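PDB 3WL4: uncharacterized protein from Pyrococcus furiosus, which probably removes acetyl groups from N-acetylated sugars as a metal-dependent deacetylase of the GlcNAc-PI de-N-acetylase (LmbE-like) family. Local coordinates for residues P41-I46 with L189-K194; R89-E94 with H215-T220. All coordinates share one frame; numbering follows the deposited sequence.

Contact 1 (P41-I46 with L189-K194). With CD (cadmium ion), chain C; CA (calcium ion), chain E; TAM (tris(hydroxyethyl)aminomethane), chain K.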
loop_
_atom_site.group_PDB
_atom_site.type_symbol
_atom_site.label_atom_id
_atom_site.label_comp_id
_atom_site.label_asym_id
_atom_site.label_seq_id
_atom_site.Cartn_x
_atom_site.Cartn_y
_atom_site.Cartn_z
ATOM N N PRO A 41 -16.853 -9.466 16.721
ATOM C CA PRO A 41 -17.892 -9.518 17.765
ATOM C C PRO A 41 -17.936 -11.023 18.265
ATOM O O PRO A 41 -18.020 -11.957 17.462
ATOM C CB PRO A 41 -19.159 -9.222 16.988
ATOM C CG PRO A 41 -18.734 -8.445 15.739
ATOM C CD PRO A 41 -17.350 -9.080 15.396
ATOM N N ASP A 42 -17.802 -11.107 19.539
ATOM C CA ASP A 42 -17.873 -12.364 20.324
ATOM C C ASP A 42 -16.523 -12.755 20.872
ATOM O O ASP A 42 -16.465 -13.516 21.807
ATOM C CB ASP A 42 -18.542 -13.584 19.722
ATOM C CG ASP A 42 -17.734 -14.296 18.598
ATOM O OD1 ASP A 42 -16.466 -14.216 18.573
ATOM O OD2 ASP A 42 -18.365 -15.071 17.745
ATOM N N ASP A 43 -15.389 -12.082 20.494
ATOM C CA ASP A 43 -14.176 -12.558 21.052
ATOM C C ASP A 43 -13.922 -12.224 22.503
ATOM O O ASP A 43 -13.279 -12.967 23.241
ATOM C CB ASP A 43 -12.906 -12.012 20.244
ATOM C CG ASP A 43 -12.743 -12.729 18.921
ATOM O OD1 ASP A 43 -12.655 -14.045 18.910
ATOM O OD2 ASP A 43 -12.733 -12.158 17.792
ATOM N N CYS A 44 -14.430 -11.089 22.977
ATOM C CA CYS A 44 -14.281 -10.711 24.454
ATOM C C CYS A 44 -15.094 -11.787 25.242
ATOM O O CYS A 44 -14.536 -12.275 26.212
ATOM C CB CYS A 44 -14.935 -9.377 24.734
ATOM S SG CYS A 44 -13.694 -8.090 24.142
ATOM N N ALA A 45 -16.309 -12.112 24.750
ATOM C CA ALA A 45 -17.083 -13.130 25.523
ATOM C C ALA A 45 -16.400 -14.472 25.519
ATOM O O ALA A 45 -16.315 -15.150 26.579
ATOM C CB ALA A 45 -18.474 -13.268 24.927
ATOM N N ILE A 46 -15.863 -14.883 24.346
ATOM C CA ILE A 46 -15.189 -16.213 24.285
ATOM C C ILE A 46 -13.917 -16.253 25.080
ATOM O O ILE A 46 -13.597 -17.177 25.844
ATOM C CB ILE A 46 -14.993 -16.643 22.854
ATOM C CG1 ILE A 46 -16.295 -16.821 22.085
ATOM C CG2 ILE A 46 -14.082 -17.915 22.750
ATOM C CD1 ILE A 46 -16.208 -16.916 20.568
ATOM N N LEU A 189 -2.933 -10.243 28.162
ATOM C CA LEU A 189 -3.216 -10.906 26.819
ATOM C C LEU A 189 -4.050 -12.118 27.113
ATOM O O LEU A 189 -3.628 -13.013 27.913
ATOM C CB LEU A 189 -1.907 -11.322 26.172
ATOM C CG LEU A 189 -0.985 -10.056 25.974
ATOM C CD1 LEU A 189 0.305 -10.611 25.313
ATOM C CD2 LEU A 189 -1.665 -9.055 25.040
ATOM N N TYR A 190 -5.183 -12.206 26.427
ATOM C CA TYR A 190 -6.023 -13.461 26.509
ATOM C C TYR A 190 -5.798 -14.290 25.278
ATOM O O TYR A 190 -4.954 -13.944 24.425
ATOM C CB TYR A 190 -7.500 -13.122 26.757
ATOM C CG TYR A 190 -8.217 -12.317 25.722
ATOM C CD1 TYR A 190 -8.165 -10.877 25.711
ATOM C CD2 TYR A 190 -8.882 -12.989 24.693
ATOM C CE1 TYR A 190 -8.898 -10.209 24.765
ATOM C CE2 TYR A 190 -9.588 -12.298 23.717
ATOM C CZ TYR A 190 -9.596 -10.892 23.738
ATOM O OH TYR A 190 -10.335 -10.200 22.792
ATOM N N TYR A 191 -6.496 -15.433 25.118
ATOM C CA TYR A 191 -6.173 -16.338 24.034
ATOM C C TYR A 191 -4.718 -16.707 24.008
ATOM O O TYR A 191 -4.039 -16.580 22.941
ATOM C CB TYR A 191 -6.675 -15.863 22.639
ATOM C CG TYR A 191 -8.155 -15.733 22.330
ATOM C CD1 TYR A 191 -9.081 -16.690 22.783
ATOM C CD2 TYR A 191 -8.599 -14.732 21.456
ATOM C CE1 TYR A 191 -10.369 -16.651 22.392
ATOM C CE2 TYR A 191 -9.981 -14.658 21.072
ATOM C CZ TYR A 191 -10.825 -15.668 21.565
ATOM O OH TYR A 191 -12.076 -15.650 21.083
ATOM N N THR A 192 -4.210 -17.139 25.178
ATOM C CA THR A 192 -2.755 -17.345 25.322
ATOM C C THR A 192 -2.386 -18.750 25.661
ATOM O O THR A 192 -3.090 -19.432 26.470
ATOM C CB THR A 192 -2.192 -16.317 26.348
ATOM O OG1 THR A 192 -0.755 -16.494 26.371
ATOM C CG2 THR A 192 -2.719 -16.585 27.786
ATOM N N HIS A 193 -1.305 -19.245 25.077
ATOM C CA HIS A 193 -0.705 -20.549 25.466
ATOM C C HIS A 193 0.230 -20.384 26.665
ATOM O O HIS A 193 0.648 -21.453 27.222
ATOM C CB HIS A 193 -0.013 -21.122 24.207
ATOM C CG HIS A 193 0.988 -22.236 24.364
ATOM N ND1 HIS A 193 2.323 -22.154 24.045
ATOM C CD2 HIS A 193 0.738 -23.546 24.730
ATOM C CE1 HIS A 193 2.871 -23.352 24.239
ATOM N NE2 HIS A 193 1.947 -24.205 24.684
ATOM N N LYS A 194 0.590 -19.137 27.030
ATOM C CA LYS A 194 1.593 -18.968 28.103
ATOM C C LYS A 194 0.974 -18.064 29.150
ATOM O O LYS A 194 1.503 -16.979 29.514
ATOM C CB LYS A 194 2.919 -18.369 27.522
ATOM C CG LYS A 194 3.690 -19.385 26.654
ATOM C CD LYS A 194 4.279 -20.548 27.487
ATOM C CE LYS A 194 5.153 -21.456 26.586
ATOM N NZ LYS A 194 5.611 -22.502 27.532
HETATM CD CD CD C . -12.490 -13.900 16.326
HETATM CA CA CA E . 2.061 -26.534 24.929
HETATM C C TAM K . -14.569 -16.449 16.477
HETATM C C1 TAM K . -14.390 -16.754 15.028
HETATM C C2 TAM K . -13.578 -16.844 17.493
HETATM C C3 TAM K . -15.861 -16.985 16.951
HETATM C C4 TAM K . -12.981 -17.118 14.895
HETATM C C5 TAM K . -12.277 -16.241 16.890
HETATM C C6 TAM K . -16.997 -16.527 16.194
HETATM N N TAM K . -14.549 -14.844 16.492
HETATM O O4 TAM K . -12.576 -15.656 14.585
HETATM O O5 TAM K . -11.687 -16.304 18.011
HETATM O O6 TAM K . -17.152 -16.655 14.717
HETATM O O HOH W 1 3.616 -28.012 25.689
HETATM O O HOH W 2 3.971 -25.281 24.654
HETATM O O HOH W 3 0.015 -26.972 26.141
#
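Tyr191 reaches across to Asp43 and gives its phenolic hydrogen to the carboxylate: Tyr191 OH lies 2.8 Å from Asp43 OD1 and uses the anti lone pair of that oxygen. The same carboxylate grips the cadmium ion through both oxygens, with Asp43 OD2 at 2.3 Å from the metal and Asp43 OD1 farther off. Asp43 OD1 also accepts a hydrogen bond from O5 of the bound tris(hydroxyethyl)aminomethane, so metal, ligand and phenol all converge on one oxygen. The ligand chelates the ion with its N and O4, while His40 and His151 complete the site. One step out, Ile46 packs its CG2 against the edge of the Tyr191 ring, 3.9 Å from Tyr191 CE1, and Tyr190 covers part of one ring face. Tyr190 itself stands with CG between its backbone N and carbonyl carbon (chi1 62°), which carries its ring toward the first turn of helix 43-57; its hydroxyl bonds to Ile37 O. A phenylalanine in place of Tyr191 would probably keep the Ile46 packing but leave Asp43 OD1 without its phenolic donor and the carboxylate less firmly oriented. Ile260 of a second subunit packs on both Ile46 and Tyr191. His40-Pro41-Asp42-Asp43, running from strand 33-38 into helix 43-57, is the His-Pro-Asp-Asp motif of LmbE-like deacetylases, whose His40 and Asp43 bind the metal here.

Contact 2 (R89-E94 with H215-T220); sequences RREEEE and HRSQFT. With HE2 (hexan-1-ol), chain O; TAM (tris(hydroxyethyl)aminomethane), chain K.
Glu91 spans the gap from helix 81-99, one of the helices packed around the parallel sheet of the LmbE-like alpha/beta fold, to Ser217 in the loop that joins helices 205-213 and 221-240, and its carboxylate makes a two-pronged grip. Ser217 OG donates to the syn lone pair of Glu91 OE1 at 2.7 Å, while Ser217 N meets Glu91 OE2 at 2.8 Å, also on the syn side but 33° out of the carboxylate plane. Glu91 is extended beyond CG (chi2 173°), which delivers the carboxylate to the loop; the Ser217 hydroxyl sits between its own backbone N and carbonyl carbon (chi1 65°), which keeps OG near its own N-H, where both meet one carboxylate. The turn is tightened from within by His215 O, which accepts from both Gln218 N and Phe219 N.

His215 lies alongside the helix, the backbone of Glu91 over one face of its imidazole. Glu92 comes to the ring edge after bending at chi2, its carboxylate steeply inclined to the ring; the bond from His215 NE2 to Glu92 OE1 is weak, at 3.1 Å. The other carboxylate oxygen, Glu92 OE2, turns to the backbone N of Asp42. Across the ring, His215 ND1 shares a water with Glu91 OE1.

Nearer the solvent, the long arms of Glu94 and Arg216 cross at about a right angle, yet their flat ends are nearly coplanar. In this salt bridge Arg216 NH2 approaches the syn lone pair of Glu94 OE2 in the guanidinium plane, 2.8 Å away.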
loop_
_atom_site.group_PDB
_atom_site.type_symbol
_atom_site.label_atom_id
_atom_site.label_comp_id
_atom_site.label_asym_id
_atom_site.label_seq_id
_atom_site.Cartn_x
_atom_site.Cartn_y
_atom_site.Cartn_z
ATOM N N ARG A 89 -23.913 -6.756 15.408
ATOM C CA ARG A 89 -23.926 -5.620 16.332
ATOM C C ARG A 89 -25.000 -5.817 17.415
ATOM O O ARG A 89 -24.673 -5.630 18.582
ATOM C CB ARG A 89 -24.189 -4.344 15.485
ATOM C CG ARG A 89 -24.121 -3.201 16.589
ATOM C CD ARG A 89 -24.637 -1.919 15.878
ATOM N NE ARG A 89 -23.645 -1.738 14.778
ATOM C CZ ARG A 89 -22.830 -0.687 14.629
ATOM N NH1 ARG A 89 -21.932 -0.752 13.643
ATOM N NH2 ARG A 89 -22.960 0.384 15.456
ATOM N N ARG A 90 -26.177 -6.228 16.995
ATOM C CA ARG A 90 -27.214 -6.477 18.029
ATOM C C ARG A 90 -26.872 -7.642 18.933
ATOM O O ARG A 90 -27.115 -7.577 20.139
ATOM C CB ARG A 90 -28.526 -6.746 17.318
ATOM C CG ARG A 90 -28.893 -5.531 16.427
ATOM C CD ARG A 90 -30.067 -5.795 15.488
ATOM N NE ARG A 90 -30.573 -4.602 14.738
ATOM C CZ ARG A 90 -31.485 -4.708 13.765
ATOM N NH1 ARG A 90 -31.954 -5.928 13.427
ATOM N NH2 ARG A 90 -31.900 -3.617 13.119
ATOM N N GLU A 91 -26.250 -8.698 18.342
ATOM C CA GLU A 91 -25.861 -9.856 19.199
ATOM C C GLU A 91 -24.863 -9.434 20.215
ATOM O O GLU A 91 -24.883 -9.806 21.398
ATOM C CB GLU A 91 -25.224 -10.952 18.331
ATOM C CG GLU A 91 -26.300 -11.647 17.505
ATOM C CD GLU A 91 -25.867 -12.615 16.491
ATOM O OE1 GLU A 91 -24.649 -12.712 16.142
ATOM O OE2 GLU A 91 -26.747 -13.379 15.932
ATOM N N GLU A 92 -23.851 -8.572 19.801
ATOM C CA GLU A 92 -22.903 -8.145 20.818
ATOM C C GLU A 92 -23.484 -7.243 21.919
ATOM O O GLU A 92 -23.073 -7.270 23.061
ATOM C CB GLU A 92 -21.715 -7.395 20.067
ATOM C CG GLU A 92 -20.582 -7.045 21.003
ATOM C CD GLU A 92 -19.774 -8.283 21.359
ATOM O OE1 GLU A 92 -20.168 -9.092 22.291
ATOM O OE2 GLU A 92 -18.659 -8.585 20.828
ATOM N N GLU A 93 -24.434 -6.413 21.462
ATOM C CA GLU A 93 -25.095 -5.567 22.532
ATOM C C GLU A 93 -25.815 -6.477 23.548
ATOM O O GLU A 93 -25.726 -6.170 24.756
ATOM C CB GLU A 93 -26.113 -4.625 21.882
ATOM C CG GLU A 93 -25.272 -3.427 21.130
ATOM C CD GLU A 93 -26.163 -2.644 20.154
ATOM O OE1 GLU A 93 -27.350 -3.054 19.843
ATOM O OE2 GLU A 93 -25.635 -1.578 19.691
ATOM N N GLU A 94 -26.426 -7.540 23.064
ATOM C CA GLU A 94 -27.146 -8.460 24.031
ATOM C C GLU A 94 -26.093 -9.213 24.883
ATOM O O GLU A 94 -26.217 -9.353 26.108
ATOM C CB GLU A 94 -28.018 -9.376 23.204
ATOM C CG GLU A 94 -28.635 -10.648 23.968
ATOM C CD GLU A 94 -29.272 -11.800 22.945
ATOM O OE1 GLU A 94 -29.015 -11.901 21.620
ATOM O OE2 GLU A 94 -29.914 -12.738 23.502
ATOM N N HIS A 215 -24.491 -14.717 20.546
ATOM C CA HIS A 215 -24.066 -14.500 19.149
ATOM C C HIS A 215 -24.609 -15.641 18.332
ATOM O O HIS A 215 -23.865 -16.550 17.841
ATOM C CB HIS A 215 -22.467 -14.490 19.168
ATOM C CG HIS A 215 -21.959 -13.309 19.879
ATOM N ND1 HIS A 215 -21.626 -12.136 19.208
ATOM C CD2 HIS A 215 -21.675 -13.102 21.180
ATOM C CE1 HIS A 215 -21.214 -11.262 20.091
ATOM N NE2 HIS A 215 -21.241 -11.785 21.320
ATOM N N ARG A 216 -25.936 -15.608 18.166
ATOM C CA ARG A 216 -26.621 -16.763 17.579
ATOM C C ARG A 216 -26.208 -17.037 16.158
ATOM O O ARG A 216 -26.176 -18.200 15.694
ATOM C CB ARG A 216 -28.122 -16.428 17.548
ATOM C CG ARG A 216 -28.747 -16.295 18.921
ATOM C CD ARG A 216 -30.242 -15.720 18.780
ATOM N NE ARG A 216 -31.049 -16.173 19.900
ATOM C CZ ARG A 216 -31.128 -15.545 21.078
ATOM N NH1 ARG A 216 -31.895 -16.059 22.042
ATOM N NH2 ARG A 216 -30.438 -14.413 21.308
ATOM N N SER A 217 -25.864 -15.973 15.367
ATOM C CA SER A 217 -25.481 -16.163 13.974
ATOM C C SER A 217 -24.181 -17.035 13.857
ATOM O O SER A 217 -23.984 -17.632 12.786
ATOM C CB SER A 217 -25.221 -14.753 13.290
ATOM O OG SER A 217 -24.092 -14.154 13.928
ATOM N N GLN A 218 -23.384 -17.018 14.907
ATOM C CA GLN A 218 -22.127 -17.771 14.856
ATOM C C GLN A 218 -22.277 -19.155 15.437
ATOM O O GLN A 218 -21.513 -20.027 15.119
ATOM C CB GLN A 218 -21.007 -17.027 15.590
ATOM C CG GLN A 218 -20.814 -15.561 15.001
ATOM C CD GLN A 218 -20.665 -15.539 13.544
ATOM O OE1 GLN A 218 -21.536 -15.091 12.753
ATOM N NE2 GLN A 218 -19.607 -16.155 13.099
ATOM N N PHE A 219 -23.185 -19.215 16.341
ATOM C CA PHE A 219 -23.274 -20.530 17.218
ATOM C C PHE A 219 -24.630 -21.149 17.045
ATOM O O PHE A 219 -25.526 -20.991 17.920
ATOM C CB PHE A 219 -22.944 -20.177 18.653
ATOM C CG PHE A 219 -21.497 -19.755 18.815
ATOM C CD1 PHE A 219 -20.495 -20.705 18.557
ATOM C CD2 PHE A 219 -21.213 -18.450 19.057
ATOM C CE1 PHE A 219 -19.134 -20.390 18.625
ATOM C CE2 PHE A 219 -19.813 -18.046 19.119
ATOM C CZ PHE A 219 -18.778 -18.993 18.868
ATOM N N THR A 220 -24.853 -21.661 15.863
ATOM C CA THR A 220 -26.031 -22.467 15.656
ATOM C C THR A 220 -25.883 -23.744 16.453
ATOM O O THR A 220 -24.850 -24.048 16.995
ATOM C CB THR A 220 -26.087 -22.960 14.195
ATOM O OG1 THR A 220 -24.910 -23.766 13.872
ATOM C CG2 THR A 220 -26.233 -21.784 13.178
HETATM C CAA HE2 O . -25.518 -3.398 25.523
HETATM C CAC HE2 O . -24.080 -2.617 25.287
HETATM C CAE HE2 O . -24.385 -1.277 24.541
HETATM C CAG HE2 O . -23.269 -0.782 23.596
HETATM C CAF HE2 O . -23.639 0.593 23.082
HETATM C CAD HE2 O . -22.426 1.132 22.392
HETATM O OAB HE2 O . -21.621 1.960 23.184
HETATM C C TAM K . -14.569 -16.449 16.477
HETATM C C1 TAM K . -14.390 -16.754 15.028
HETATM C C2 TAM K . -13.578 -16.844 17.493
HETATM C C3 TAM K . -15.861 -16.985 16.951
HETATM C C4 TAM K . -12.981 -17.118 14.895
HETATM C C5 TAM K . -12.277 -16.241 16.890
HETATM C C6 TAM K . -16.997 -16.527 16.194
HETATM N N TAM K . -14.549 -14.844 16.492
HETATM O O4 TAM K . -12.576 -15.656 14.585
HETATM O O5 TAM K . -11.687 -16.304 18.011
HETATM O O6 TAM K . -17.152 -16.655 14.717
HETATM O O HOH W 4 -21.812 -12.155 16.406
#

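How the contacts relate
Asp42 joins the two contacts, whose centres lie about 17 Å apart. It belongs to 41-46, beside the cadmium-binding Asp43, but the joint to contact 2 runs through its backbone: Asp42 N is 3.0 Å from Glu92 OE2, a probable hydrogen bond, and Asp42 CB packs 3.4 Å from His215 CG. Glu92 and His215 of contact 2 thus stand as a second shell behind the metal loop of contact 1. Both contacts also border the bound tris(hydroxyethyl)aminomethane: Asp43 holds it on the metal side, and Phe219 CZ comes to 4.0 Å from the ligand's C3. The ligand thus lies between 41-46 and the 215-220 loop, probably where substrate would bind. Along the chain the four segments alternate.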